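Local coordinates for protein BlEst2 (PDB 6WPX) that probably hydrolyses ester bonds as a bacterial lipase of the alpha/beta-hydrolase kind, with a C-terminal domain that has autoinhibitory effects, at residues I83-D88 against G95-A100; R111-V116 against H136-V141; H131-H136 against H194-K199; R140-G145 against F203-N208. All coordinates share one frame; numbering follows the deposited sequence.

Contact 1 (I83-D88 against G95-A100); sequences IDLHPD and GAMLAA
L85 and L98 mark where the two backbones come nearest, their CA atoms 7.0 Å apart: the chain leaving strand 80-83 runs as an irregular loop past helix 91-109, too far away for main-chain bonds and close enough for side chains to fill the gap. L85 carries much of the packing. Its CD2 rests 3.9 Å from the CB of L98 and equally far from M97 SD, so one methyl sits against two neighbouring residues of the helix. On the strand side, I83 CD1 meets L98 CD1 at 4.0 Å; branched aliphatic chains suit this buried place. M97 starts anti to its main-chain nitrogen (chi1 174°), runs straight out from the helix and then bends at chi3, which swings the CE methyl to 3.3 Å from H86 NE2. The sulfur stands 4.7 Å from the centroid of the H86 ring, an oblique Met-aromatic approach, and a long flexible thioether can bend to reach the ring. No hydrogen bond joins residues 83-88 to 95-100, although H86 O accepts one from N94 just before. D84 and the L85 amide are tied elsewhere, to S60 and H54, which leaves this contact to dispersion and shape.

Contact 2 (R111-V116 against H136-V141); sequences RKVILV and HYVERV
V113 pairs with V138 and L115 with V141 as neighbours in parallel strands, but E139 is one residue too many between these pairs, so strand 138-144 turns a corner there, the extra residue breaking the regular pairing. The main chain holds on both sides of it: V113 N donates to Y137 O, E139 N to V113 O, and L115 N to R140 O at 2.9 Å. Beta-branched and leucine side chains fill the face that carries V113, L115, V138 and V141. L115 CG lies 3.9 Å from V138 CG1, crossing it at about a right angle, while L115 CD1 runs beside V141 CG2. At the exposed start of the pairing, the extended K112 chain passes along the main chain of the other segment, its CE 3.4 Å from H136 O. On the other face R140 lies alongside I114, CG to CG1 3.7 Å apart. With CG between the backbone N and carbonyl carbon (chi1 67°) and a bend at chi3, R140 turns back to grip the E139 carboxylate side-on: NE reaches OE1 at 2.8 Å, tilted from the guanidinium plane, and NH2 meets the syn lone pair of OE2 in plane. NH1 donates to the carbonyls of L270 and I273. Were a leucine to replace R140, the E139 carboxylate would probably be left without its cationic mate and the two carbonyls without this donor. Strand 113-118, helix 121-131 and strand 138-144 form a beta-alpha-beta unit, the helix covering L115, V138 and V141, as in the core of alpha/beta hydrolases.

Contact 3 (H131-H136 against H194-K199); sequences HHNAYH and HPNRLK
Y135, N133 and H131 meet N196, K199 and H194 where two helix-to-strand loops of the alpha/beta fold touch at the protein surface. The phenol ring of Y135 is the platform. The CD methylene of K199 lies over one face, 3.7 Å from the ring centroid, in a CH-pi contact, and H136 CD2 covers the opposite face near its rim. The long K199 chain, extended beyond CG, then carries NZ to the phenol oxygen, with NZ 2.9 Å from Y135 OH in a weak hydrogen bond. NZ also donates to OD1 of N196 at 3.0 Å, and that oxygen comes within 3.4 Å of Y135 CE2. An alanine in place of Y135 would probably cost K199 the phenol oxygen and the ring face under its CD, leaving its chain freer to turn. In the alternating helix-strand order of the fold, residues 131-136 follow helix 121-131 and precede strand 138-144, and residues 194-199 follow helix 181-191 and precede strand 201-205. N196 uses both ends of its amide. ND2 donates to N133 OD1 at 2.9 Å, the two amide planes almost perpendicular (86°), and also to the carbonyl of I130 at the end of helix 121-131. N133 has a positive phi of 51°, a conformation asparagine tolerates well. H194 is positioned by its own loop, for N196 N donates in the ring plane to H194 ND1 at 3.0 Å. Its CD2 comes 3.9 Å from ND1 of H131, whose NE2 is bonded to T191.

Contact 4 (R140-G145 against F203-N208); sequences RVITLG and FTLAGN
I142, T143 and L144 pair side by side with F203, T204 and L205 in a buried parallel strand contact inside the central sheet of the alpha/beta-hydrolase fold, where strand 201-205 lies next to strand 138-144. Residues 140-144 and 203-205 run in the same direction, the axes of these short pieces 15° apart and 4.6 Å at closest approach. Hydrogen bonds pass back and forth: F203 N donates to V141 O, T143 N to F203 O at 2.8 Å, L205 N to T143 O, and finally G145 N to L205 O. G145 has a positive phi of 53°, which a residue without a side chain adopts easily as the strand gives way to a turn. The face carrying I142, L144, F203 and L205 is mostly apolar, with R140 at its start. I142 CG1 touches F203 CB, and L144 CD2 lies 3.7 Å from L205 CD2, the two leucines pointing the same way; helix 260-267 covers I142 and L144 through F267. At the start of the pairing, F203 CE1 comes 3.6 Å from R140 NH1, ring and guanidinium nearly parallel in plane though meeting obliquely, and V141 O lies at the edge of that ring. The opposite face bears the threonines, small enough to sit abreast. T143 holds OG1 between its backbone N and carbonyl carbon (chi1 75°), placing it 3.4 Å from T204 CG2. H148 is bonded to this hydroxyl, while that of T204 is bonded to N246 and R240. A water bridges the strands, 2.9 Å from T143 OG1 and probably donating to L205 O at 2.8 Å.

How the contacts relate
From the N terminus, contact 1 comes first and stands in series with the rest: it closes the short loop joining strand 80-83 to helix 91-109. Contact 2 opens after that helix and closes the excursion through helix 121-131. Contact 3 opens inside that excursion and closes only after helix 181-191, so contacts 2 and 3 cross, sharing H136. Contact 4 begins on R140 and V141, where contact 2 ends, and crosses contact 3 in turn. Contacts 2 and 4 thus place strand 138-144 between its sheet neighbours 113-118 and 201-205, while contact 3 joins the loops that lead into strands 138-144 and 201-205. Contact 1 touches contact 3 through A99 against H132.

Contact 1 (I83-D88 against G95-A100)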
loop_
_atom_site.group_PDB
_atom_site.type_symbol
_atom_site.label_atom_id
_atom_site.label_comp_id
_atom_site.label_asym_id
_atom_site.label_seq_id
_atom_site.Cartn_x
_atom_site.Cartn_y
_atom_site.Cartn_z
ATOM N N ILE A 83 -2.540 8.424 20.904
ATOM C CA ILE A 83 -3.138 7.143 21.247
ATOM C C ILE A 83 -2.411 5.959 20.605
ATOM O O ILE A 83 -1.885 6.066 19.493
ATOM C CB ILE A 83 -4.658 7.177 20.877
ATOM C CG1 ILE A 83 -5.410 5.921 21.418
ATOM C CG2 ILE A 83 -4.871 7.383 19.342
ATOM C CD1 ILE A 83 -6.895 6.004 21.447
ATOM N N ASP A 84 -2.403 4.827 21.317
ATOM C CA ASP A 84 -1.902 3.576 20.801
ATOM C C ASP A 84 -3.154 2.774 20.472
ATOM O O ASP A 84 -3.996 2.561 21.346
ATOM C CB ASP A 84 -1.106 2.787 21.859
ATOM C CG ASP A 84 0.253 3.351 22.198
ATOM O OD1 ASP A 84 0.689 4.281 21.513
ATOM O OD2 ASP A 84 0.889 2.838 23.145
ATOM N N LEU A 85 -3.293 2.362 19.220
ATOM C CA LEU A 85 -4.357 1.461 18.786
ATOM C C LEU A 85 -3.644 0.170 18.510
ATOM O O LEU A 85 -2.449 0.074 18.823
ATOM C CB LEU A 85 -5.073 1.985 17.524
ATOM C CG LEU A 85 -5.795 3.348 17.647
ATOM C CD1 LEU A 85 -6.500 3.692 16.347
ATOM C CD2 LEU A 85 -6.814 3.348 18.821
ATOM N N HIS A 86 -4.339 -0.836 17.950
ATOM C CA HIS A 86 -3.674 -2.081 17.614
ATOM C C HIS A 86 -2.775 -1.875 16.397
ATOM O O HIS A 86 -3.216 -1.343 15.374
ATOM C CB HIS A 86 -4.661 -3.214 17.338
ATOM C CG HIS A 86 -5.483 -3.618 18.522
ATOM N ND1 HIS A 86 -4.951 -4.394 19.532
ATOM C CD2 HIS A 86 -6.796 -3.405 18.782
ATOM C CE1 HIS A 86 -5.930 -4.563 20.406
ATOM N NE2 HIS A 86 -7.057 -3.987 19.999
ATOM N N PRO A 87 -1.509 -2.309 16.484
ATOM C CA PRO A 87 -0.620 -2.186 15.318
ATOM C C PRO A 87 -0.970 -3.192 14.202
ATOM O O PRO A 87 -0.679 -2.968 13.032
ATOM C CB PRO A 87 0.761 -2.525 15.908
ATOM C CG PRO A 87 0.482 -3.439 17.041
ATOM C CD PRO A 87 -0.819 -2.937 17.634
ATOM N N ASP A 88 -1.648 -4.291 14.588
ATOM C CA ASP A 88 -1.928 -5.492 13.798
ATOM C C ASP A 88 -3.419 -5.879 13.665
ATOM O O ASP A 88 -3.714 -7.004 13.242
ATOM C CB ASP A 88 -1.140 -6.650 14.443
ATOM C CG ASP A 88 -1.555 -7.002 15.874
ATOM O OD1 ASP A 88 -2.235 -6.164 16.532
ATOM O OD2 ASP A 88 -1.191 -8.106 16.343
ATOM N N GLY A 95 -11.296 0.990 15.063
ATOM C CA GLY A 95 -12.395 1.948 15.077
ATOM C C GLY A 95 -13.177 1.862 16.373
ATOM O O GLY A 95 -13.469 2.896 16.976
ATOM N N ALA A 96 -13.487 0.628 16.850
ATOM C CA ALA A 96 -14.217 0.467 18.121
ATOM C C ALA A 96 -13.396 1.007 19.309
ATOM O O ALA A 96 -13.933 1.746 20.123
ATOM C CB ALA A 96 -14.601 -0.990 18.345
ATOM N N MET A 97 -12.111 0.693 19.354
ATOM C CA MET A 97 -11.205 1.163 20.416
ATOM C C MET A 97 -11.038 2.690 20.334
ATOM O O MET A 97 -11.184 3.342 21.350
ATOM C CB MET A 97 -9.840 0.497 20.294
ATOM C CG MET A 97 -8.828 1.023 21.245
ATOM S SD MET A 97 -7.258 0.243 21.102
ATOM C CE MET A 97 -7.590 -1.316 21.902
ATOM N N LEU A 98 -10.727 3.222 19.154
ATOM C CA LEU A 98 -10.555 4.668 19.009
ATOM C C LEU A 98 -11.820 5.399 19.441
ATOM O O LEU A 98 -11.721 6.351 20.206
ATOM C CB LEU A 98 -10.151 5.027 17.571
ATOM C CG LEU A 98 -9.899 6.517 17.245
ATOM C CD1 LEU A 98 -8.792 7.141 18.146
ATOM C CD2 LEU A 98 -9.509 6.661 15.789
ATOM N N ALA A 99 -13.008 4.915 19.016
ATOM C CA ALA A 99 -14.293 5.511 19.391
ATOM C C ALA A 99 -14.491 5.533 20.907
ATOM O O ALA A 99 -14.930 6.554 21.448
ATOM C CB ALA A 99 -15.430 4.760 18.732
ATOM N N ALA A 100 -14.148 4.415 21.591
ATOM C CA ALA A 100 -14.262 4.286 23.048
ATOM C C ALA A 100 -13.336 5.284 23.756
ATOM O O ALA A 100 -13.780 5.969 24.679
ATOM C CB ALA A 100 -13.943 2.863 23.476
#

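Contact 2 (R111-V116 against H136-V141)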
loop_
_atom_site.group_PDB
_atom_site.type_symbol
_atom_site.label_atom_id
_atom_site.label_comp_id
_atom_site.label_asym_id
_atom_site.label_seq_id
_atom_site.Cartn_x
_atom_site.Cartn_y
_atom_site.Cartn_z
ATOM N N ARG A 111 -14.309 19.281 25.130
ATOM C CA ARG A 111 -14.724 19.745 23.795
ATOM C C ARG A 111 -14.273 18.782 22.706
ATOM O O ARG A 111 -13.405 17.938 22.952
ATOM C CB ARG A 111 -14.167 21.157 23.484
ATOM C CG ARG A 111 -12.645 21.304 23.639
ATOM C CD ARG A 111 -12.266 22.750 23.521
ATOM N NE ARG A 111 -10.863 22.978 23.852
ATOM C CZ ARG A 111 -10.067 23.800 23.176
ATOM N NH1 ARG A 111 -10.523 24.455 22.116
ATOM N NH2 ARG A 111 -8.803 23.957 23.542
ATOM N N LYS A 112 -14.843 18.959 21.480
ATOM C CA LYS A 112 -14.540 18.161 20.290
ATOM C C LYS A 112 -13.102 18.352 19.870
ATOM O O LYS A 112 -12.513 19.426 20.039
ATOM C CB LYS A 112 -15.497 18.454 19.120
ATOM C CG LYS A 112 -16.904 17.905 19.334
ATOM C CD LYS A 112 -17.704 17.985 18.061
ATOM C CE LYS A 112 -19.186 18.007 18.321
ATOM N NZ LYS A 112 -19.934 17.406 17.187
ATOM N N VAL A 113 -12.515 17.267 19.413
ATOM C CA VAL A 113 -11.123 17.236 19.006
ATOM C C VAL A 113 -11.008 17.109 17.494
ATOM O O VAL A 113 -11.984 16.804 16.801
ATOM C CB VAL A 113 -10.344 16.106 19.736
ATOM C CG1 VAL A 113 -10.469 16.231 21.249
ATOM C CG2 VAL A 113 -10.790 14.718 19.268
ATOM N N ILE A 114 -9.787 17.299 16.994
ATOM C CA ILE A 114 -9.472 17.125 15.582
ATOM C C ILE A 114 -8.683 15.824 15.520
ATOM O O ILE A 114 -7.837 15.596 16.374
ATOM C CB ILE A 114 -8.620 18.321 15.076
ATOM C CG1 ILE A 114 -9.461 19.613 14.992
ATOM C CG2 ILE A 114 -7.915 17.997 13.717
ATOM C CD1 ILE A 114 -8.576 20.879 14.892
ATOM N N LEU A 115 -8.942 14.988 14.526
ATOM C CA LEU A 115 -8.083 13.817 14.348
ATOM C C LEU A 115 -7.073 14.138 13.265
ATOM O O LEU A 115 -7.459 14.598 12.184
ATOM C CB LEU A 115 -8.872 12.551 13.981
ATOM C CG LEU A 115 -9.897 12.033 14.999
ATOM C CD1 LEU A 115 -10.581 10.808 14.467
ATOM C CD2 LEU A 115 -9.241 11.698 16.340
ATOM N N VAL A 116 -5.776 13.919 13.569
ATOM C CA VAL A 116 -4.689 13.984 12.585
ATOM C C VAL A 116 -4.221 12.550 12.545
ATOM O O VAL A 116 -3.683 12.046 13.523
ATOM C CB VAL A 116 -3.561 15.016 12.819
ATOM C CG1 VAL A 116 -2.418 14.795 11.805
ATOM C CG2 VAL A 116 -4.113 16.440 12.666
ATOM N N HIS A 136 -19.559 12.346 17.444
ATOM C CA HIS A 136 -19.988 13.190 18.575
ATOM C C HIS A 136 -18.807 13.923 19.230
ATOM O O HIS A 136 -18.990 14.998 19.797
ATOM C CB HIS A 136 -20.667 12.309 19.655
ATOM C CG HIS A 136 -21.965 11.690 19.222
ATOM N ND1 HIS A 136 -23.097 12.460 18.999
ATOM C CD2 HIS A 136 -22.268 10.395 18.985
ATOM C CE1 HIS A 136 -24.035 11.616 18.617
ATOM N NE2 HIS A 136 -23.581 10.361 18.594
ATOM N N TYR A 137 -17.595 13.322 19.165
ATOM C CA TYR A 137 -16.407 13.809 19.860
ATOM C C TYR A 137 -15.396 14.485 18.979
ATOM O O TYR A 137 -14.383 14.984 19.474
ATOM C CB TYR A 137 -15.762 12.633 20.638
ATOM C CG TYR A 137 -16.782 11.776 21.367
ATOM C CD1 TYR A 137 -17.586 12.315 22.371
ATOM C CD2 TYR A 137 -17.011 10.455 20.987
ATOM C CE1 TYR A 137 -18.567 11.553 23.004
ATOM C CE2 TYR A 137 -17.991 9.681 21.613
ATOM C CZ TYR A 137 -18.760 10.233 22.629
ATOM O OH TYR A 137 -19.719 9.491 23.270
ATOM N N VAL A 138 -15.647 14.483 17.665
ATOM C CA VAL A 138 -14.689 14.964 16.666
ATOM C C VAL A 138 -15.274 16.028 15.781
ATOM O O VAL A 138 -16.370 15.856 15.259
ATOM C CB VAL A 138 -14.116 13.761 15.846
ATOM C CG1 VAL A 138 -13.159 14.222 14.734
ATOM C CG2 VAL A 138 -13.432 12.742 16.757
ATOM N N GLU A 139 -14.507 17.108 15.562
ATOM C CA GLU A 139 -14.899 18.230 14.713
ATOM C C GLU A 139 -14.490 17.974 13.261
ATOM O O GLU A 139 -15.246 18.294 12.336
ATOM C CB GLU A 139 -14.294 19.538 15.274
ATOM C CG GLU A 139 -14.869 20.818 14.678
ATOM C CD GLU A 139 -14.007 21.401 13.570
ATOM O OE1 GLU A 139 -12.763 21.308 13.667
ATOM O OE2 GLU A 139 -14.577 21.949 12.600
ATOM N N ARG A 140 -13.293 17.398 13.055
ATOM C CA ARG A 140 -12.775 17.133 11.728
ATOM C C ARG A 140 -11.668 16.108 11.760
ATOM O O ARG A 140 -11.070 15.850 12.812
ATOM C CB ARG A 140 -12.307 18.436 11.026
ATOM C CG ARG A 140 -11.085 19.098 11.670
ATOM C CD ARG A 140 -10.702 20.388 10.959
ATOM N NE ARG A 140 -11.778 21.384 11.027
ATOM C CZ ARG A 140 -11.844 22.467 10.264
ATOM N NH1 ARG A 140 -10.888 22.719 9.373
ATOM N NH2 ARG A 140 -12.852 23.317 10.398
ATOM N N VAL A 141 -11.385 15.565 10.593
ATOM C CA VAL A 141 -10.340 14.572 10.380
ATOM C C VAL A 141 -9.423 15.015 9.235
ATOM O O VAL A 141 -9.883 15.304 8.133
ATOM C CB VAL A 141 -10.945 13.174 10.111
ATOM C CG1 VAL A 141 -9.856 12.110 9.936
ATOM C CG2 VAL A 141 -11.915 12.771 11.223
#

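Contact 3 (H131-H136 against H194-K199)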
loop_
_atom_site.group_PDB
_atom_site.type_symbol
_atom_site.label_atom_id
_atom_site.label_comp_id
_atom_site.label_asym_id
_atom_site.label_seq_id
_atom_site.Cartn_x
_atom_site.Cartn_y
_atom_site.Cartn_z
ATOM N N HIS A 131 -18.798 4.163 11.718
ATOM C CA HIS A 131 -19.324 2.869 12.142
ATOM C C HIS A 131 -19.361 2.685 13.671
ATOM O O HIS A 131 -20.025 1.769 14.153
ATOM C CB HIS A 131 -18.562 1.738 11.436
ATOM C CG HIS A 131 -18.585 1.870 9.942
ATOM N ND1 HIS A 131 -19.765 1.772 9.224
ATOM C CD2 HIS A 131 -17.574 2.117 9.080
ATOM C CE1 HIS A 131 -19.434 1.920 7.954
ATOM N NE2 HIS A 131 -18.128 2.132 7.816
ATOM N N HIS A 132 -18.694 3.567 14.439
ATOM C CA HIS A 132 -18.707 3.446 15.906
ATOM C C HIS A 132 -19.149 4.724 16.569
ATOM O O HIS A 132 -18.858 4.954 17.741
ATOM C CB HIS A 132 -17.361 2.926 16.439
ATOM C CG HIS A 132 -17.054 1.562 15.932
ATOM N ND1 HIS A 132 -16.352 1.378 14.755
ATOM C CD2 HIS A 132 -17.448 0.360 16.401
ATOM C CE1 HIS A 132 -16.321 0.069 14.564
ATOM N NE2 HIS A 132 -16.948 -0.580 15.540
ATOM N N ASN A 133 -19.834 5.579 15.793
ATOM C CA ASN A 133 -20.475 6.836 16.220
ATOM C C ASN A 133 -19.585 7.813 17.019
ATOM O O ASN A 133 -20.101 8.568 17.850
ATOM C CB ASN A 133 -21.757 6.506 17.013
ATOM C CG ASN A 133 -22.652 5.540 16.289
ATOM O OD1 ASN A 133 -23.117 5.809 15.182
ATOM N ND2 ASN A 133 -22.844 4.368 16.862
ATOM N N ALA A 134 -18.256 7.809 16.758
ATOM C CA ALA A 134 -17.340 8.742 17.433
ATOM C C ALA A 134 -17.455 10.183 16.911
ATOM O O ALA A 134 -16.824 11.081 17.479
ATOM C CB ALA A 134 -15.901 8.261 17.330
ATOM N N TYR A 135 -18.279 10.424 15.857
ATOM C CA TYR A 135 -18.449 11.777 15.288
ATOM C C TYR A 135 -18.866 12.804 16.371
ATOM O O TYR A 135 -18.544 13.978 16.245
ATOM C CB TYR A 135 -19.429 11.785 14.090
ATOM C CG TYR A 135 -20.865 11.497 14.468
ATOM C CD1 TYR A 135 -21.726 12.520 14.845
ATOM C CD2 TYR A 135 -21.361 10.199 14.455
ATOM C CE1 TYR A 135 -23.036 12.248 15.248
ATOM C CE2 TYR A 135 -22.674 9.922 14.819
ATOM C CZ TYR A 135 -23.502 10.945 15.226
ATOM O OH TYR A 135 -24.794 10.635 15.564
ATOM N N HIS A 136 -19.559 12.346 17.444
ATOM C CA HIS A 136 -19.988 13.190 18.575
ATOM C C HIS A 136 -18.807 13.923 19.230
ATOM O O HIS A 136 -18.990 14.998 19.797
ATOM C CB HIS A 136 -20.667 12.309 19.655
ATOM C CG HIS A 136 -21.965 11.690 19.222
ATOM N ND1 HIS A 136 -23.097 12.460 18.999
ATOM C CD2 HIS A 136 -22.268 10.395 18.985
ATOM C CE1 HIS A 136 -24.035 11.616 18.617
ATOM N NE2 HIS A 136 -23.581 10.361 18.594
ATOM N N HIS A 194 -22.931 6.187 4.092
ATOM C CA HIS A 194 -23.484 5.968 5.425
ATOM C C HIS A 194 -23.942 7.358 5.926
ATOM O O HIS A 194 -23.198 8.329 5.737
ATOM C CB HIS A 194 -22.399 5.416 6.370
ATOM C CG HIS A 194 -22.911 4.947 7.705
ATOM N ND1 HIS A 194 -23.312 5.845 8.696
ATOM C CD2 HIS A 194 -23.051 3.687 8.182
ATOM C CE1 HIS A 194 -23.714 5.103 9.715
ATOM N NE2 HIS A 194 -23.559 3.802 9.463
ATOM N N PRO A 195 -25.123 7.476 6.583
ATOM C CA PRO A 195 -25.562 8.805 7.068
ATOM C C PRO A 195 -24.547 9.531 7.966
ATOM O O PRO A 195 -24.460 10.754 7.915
ATOM C CB PRO A 195 -26.874 8.516 7.816
ATOM C CG PRO A 195 -27.326 7.211 7.336
ATOM C CD PRO A 195 -26.126 6.427 6.871
ATOM N N ASN A 196 -23.739 8.784 8.735
ATOM C CA ASN A 196 -22.746 9.408 9.627
ATOM C C ASN A 196 -21.591 10.108 8.906
ATOM O O ASN A 196 -20.928 10.934 9.514
ATOM C CB ASN A 196 -22.211 8.407 10.655
ATOM C CG ASN A 196 -23.178 8.149 11.790
ATOM O OD1 ASN A 196 -24.170 8.860 11.975
ATOM N ND2 ASN A 196 -22.898 7.125 12.579
ATOM N N ARG A 197 -21.330 9.753 7.632
ATOM C CA ARG A 197 -20.237 10.319 6.839
ATOM C C ARG A 197 -20.338 11.832 6.720
ATOM O O ARG A 197 -19.329 12.519 6.856
ATOM C CB ARG A 197 -20.161 9.652 5.455
ATOM C CG ARG A 197 -18.947 10.077 4.614
ATOM C CD ARG A 197 -19.266 11.301 3.752
ATOM N NE ARG A 197 -20.135 10.948 2.637
ATOM C CZ ARG A 197 -20.624 11.800 1.743
ATOM N NH1 ARG A 197 -21.372 11.361 0.750
ATOM N NH2 ARG A 197 -20.391 13.105 1.854
ATOM N N LEU A 198 -21.556 12.338 6.462
ATOM C CA LEU A 198 -21.865 13.764 6.291
ATOM C C LEU A 198 -21.648 14.614 7.543
ATOM O O LEU A 198 -21.571 15.836 7.425
ATOM C CB LEU A 198 -23.335 13.914 5.850
ATOM C CG LEU A 198 -23.694 13.391 4.465
ATOM C CD1 LEU A 198 -25.181 13.071 4.377
ATOM C CD2 LEU A 198 -23.250 14.367 3.364
ATOM N N LYS A 199 -21.569 13.989 8.705
ATOM C CA LYS A 199 -21.477 14.710 9.995
ATOM C C LYS A 199 -20.064 15.194 10.331
ATOM O O LYS A 199 -19.909 15.805 11.382
ATOM C CB LYS A 199 -22.039 13.826 11.103
ATOM C CG LYS A 199 -23.517 13.523 10.943
ATOM C CD LYS A 199 -24.086 12.802 12.111
ATOM C CE LYS A 199 -25.362 12.064 11.775
ATOM N NZ LYS A 199 -25.797 11.232 12.910
#

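Contact 4 (R140-G145 against F203-N208)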
loop_
_atom_site.group_PDB
_atom_site.type_symbol
_atom_site.label_atom_id
_atom_site.label_comp_id
_atom_site.label_asym_id
_atom_site.label_seq_id
_atom_site.Cartn_x
_atom_site.Cartn_y
_atom_site.Cartn_z
ATOM N N ARG A 140 -13.293 17.398 13.055
ATOM C CA ARG A 140 -12.775 17.133 11.728
ATOM C C ARG A 140 -11.668 16.108 11.760
ATOM O O ARG A 140 -11.070 15.850 12.812
ATOM C CB ARG A 140 -12.307 18.436 11.026
ATOM C CG ARG A 140 -11.085 19.098 11.670
ATOM C CD ARG A 140 -10.702 20.388 10.959
ATOM N NE ARG A 140 -11.778 21.384 11.027
ATOM C CZ ARG A 140 -11.844 22.467 10.264
ATOM N NH1 ARG A 140 -10.888 22.719 9.373
ATOM N NH2 ARG A 140 -12.852 23.317 10.398
ATOM N N VAL A 141 -11.385 15.565 10.593
ATOM C CA VAL A 141 -10.340 14.572 10.380
ATOM C C VAL A 141 -9.423 15.015 9.235
ATOM O O VAL A 141 -9.883 15.304 8.133
ATOM C CB VAL A 141 -10.945 13.174 10.111
ATOM C CG1 VAL A 141 -9.856 12.110 9.936
ATOM C CG2 VAL A 141 -11.915 12.771 11.223
ATOM N N ILE A 142 -8.114 14.978 9.498
ATOM C CA ILE A 142 -7.063 15.199 8.518
ATOM C C ILE A 142 -6.289 13.875 8.419
ATOM O O ILE A 142 -5.795 13.366 9.413
ATOM C CB ILE A 142 -6.169 16.393 8.902
ATOM C CG1 ILE A 142 -7.009 17.689 9.021
ATOM C CG2 ILE A 142 -4.965 16.527 7.918
ATOM C CD1 ILE A 142 -6.428 18.688 9.938
ATOM N N THR A 143 -6.220 13.309 7.228
ATOM C CA THR A 143 -5.499 12.058 7.011
ATOM C C THR A 143 -4.209 12.353 6.248
ATOM O O THR A 143 -4.225 13.140 5.311
ATOM C CB THR A 143 -6.370 10.984 6.359
ATOM O OG1 THR A 143 -6.555 11.262 4.972
ATOM C CG2 THR A 143 -7.705 10.765 7.083
ATOM N N LEU A 144 -3.107 11.710 6.661
ATOM C CA LEU A 144 -1.787 11.863 6.070
ATOM C C LEU A 144 -1.377 10.518 5.472
ATOM O O LEU A 144 -1.140 9.563 6.214
ATOM C CB LEU A 144 -0.753 12.282 7.151
ATOM C CG LEU A 144 -1.128 13.462 8.106
ATOM C CD1 LEU A 144 -0.026 13.702 9.147
ATOM C CD2 LEU A 144 -1.410 14.727 7.335
ATOM N N GLY A 145 -1.279 10.470 4.150
ATOM C CA GLY A 145 -0.892 9.264 3.419
ATOM C C GLY A 145 -1.711 8.054 3.772
ATOM O O GLY A 145 -1.166 6.961 3.957
ATOM N N PHE A 203 -10.211 15.984 5.365
ATOM C CA PHE A 203 -9.093 16.564 4.623
ATOM C C PHE A 203 -8.095 15.464 4.396
ATOM O O PHE A 203 -7.817 14.681 5.309
ATOM C CB PHE A 203 -8.403 17.675 5.416
ATOM C CG PHE A 203 -9.225 18.913 5.625
ATOM C CD1 PHE A 203 -10.150 18.984 6.656
ATOM C CD2 PHE A 203 -9.063 20.023 4.799
ATOM C CE1 PHE A 203 -10.904 20.147 6.858
ATOM C CE2 PHE A 203 -9.807 21.183 5.008
ATOM C CZ PHE A 203 -10.724 21.236 6.033
ATOM N N THR A 204 -7.520 15.421 3.211
ATOM C CA THR A 204 -6.491 14.411 2.944
ATOM C C THR A 204 -5.243 15.074 2.460
ATOM O O THR A 204 -5.299 16.040 1.699
ATOM C CB THR A 204 -6.943 13.320 1.950
ATOM O OG1 THR A 204 -7.019 13.880 0.648
ATOM C CG2 THR A 204 -8.272 12.634 2.342
ATOM N N LEU A 205 -4.122 14.570 2.928
ATOM C CA LEU A 205 -2.793 14.964 2.477
ATOM C C LEU A 205 -2.190 13.703 1.882
ATOM O O LEU A 205 -2.461 12.591 2.357
ATOM C CB LEU A 205 -1.895 15.473 3.616
ATOM C CG LEU A 205 -1.893 16.996 3.836
ATOM C CD1 LEU A 205 -3.242 17.457 4.377
ATOM C CD2 LEU A 205 -0.782 17.397 4.832
ATOM N N ALA A 206 -1.403 13.874 0.835
ATOM C CA ALA A 206 -0.705 12.754 0.202
ATOM C C ALA A 206 0.641 13.241 -0.278
ATOM O O ALA A 206 0.793 14.421 -0.605
ATOM C CB ALA A 206 -1.521 12.201 -0.963
ATOM N N GLY A 207 1.608 12.339 -0.301
ATOM C CA GLY A 207 2.948 12.649 -0.788
ATOM C C GLY A 207 3.192 12.077 -2.177
ATOM O O GLY A 207 2.515 11.123 -2.589
ATOM N N ASN A 208 4.149 12.657 -2.913
ATOM C CA ASN A 208 4.501 12.163 -4.260
ATOM C C ASN A 208 5.987 11.825 -4.344
ATOM O O ASN A 208 6.494 11.598 -5.431
ATOM C CB ASN A 208 4.144 13.190 -5.338
ATOM C CG ASN A 208 4.856 14.504 -5.171
ATOM O OD1 ASN A 208 5.872 14.611 -4.498
ATOM N ND2 ASN A 208 4.280 15.553 -5.683
HETATM O O HOH W 1 -4.528 10.774 3.007
#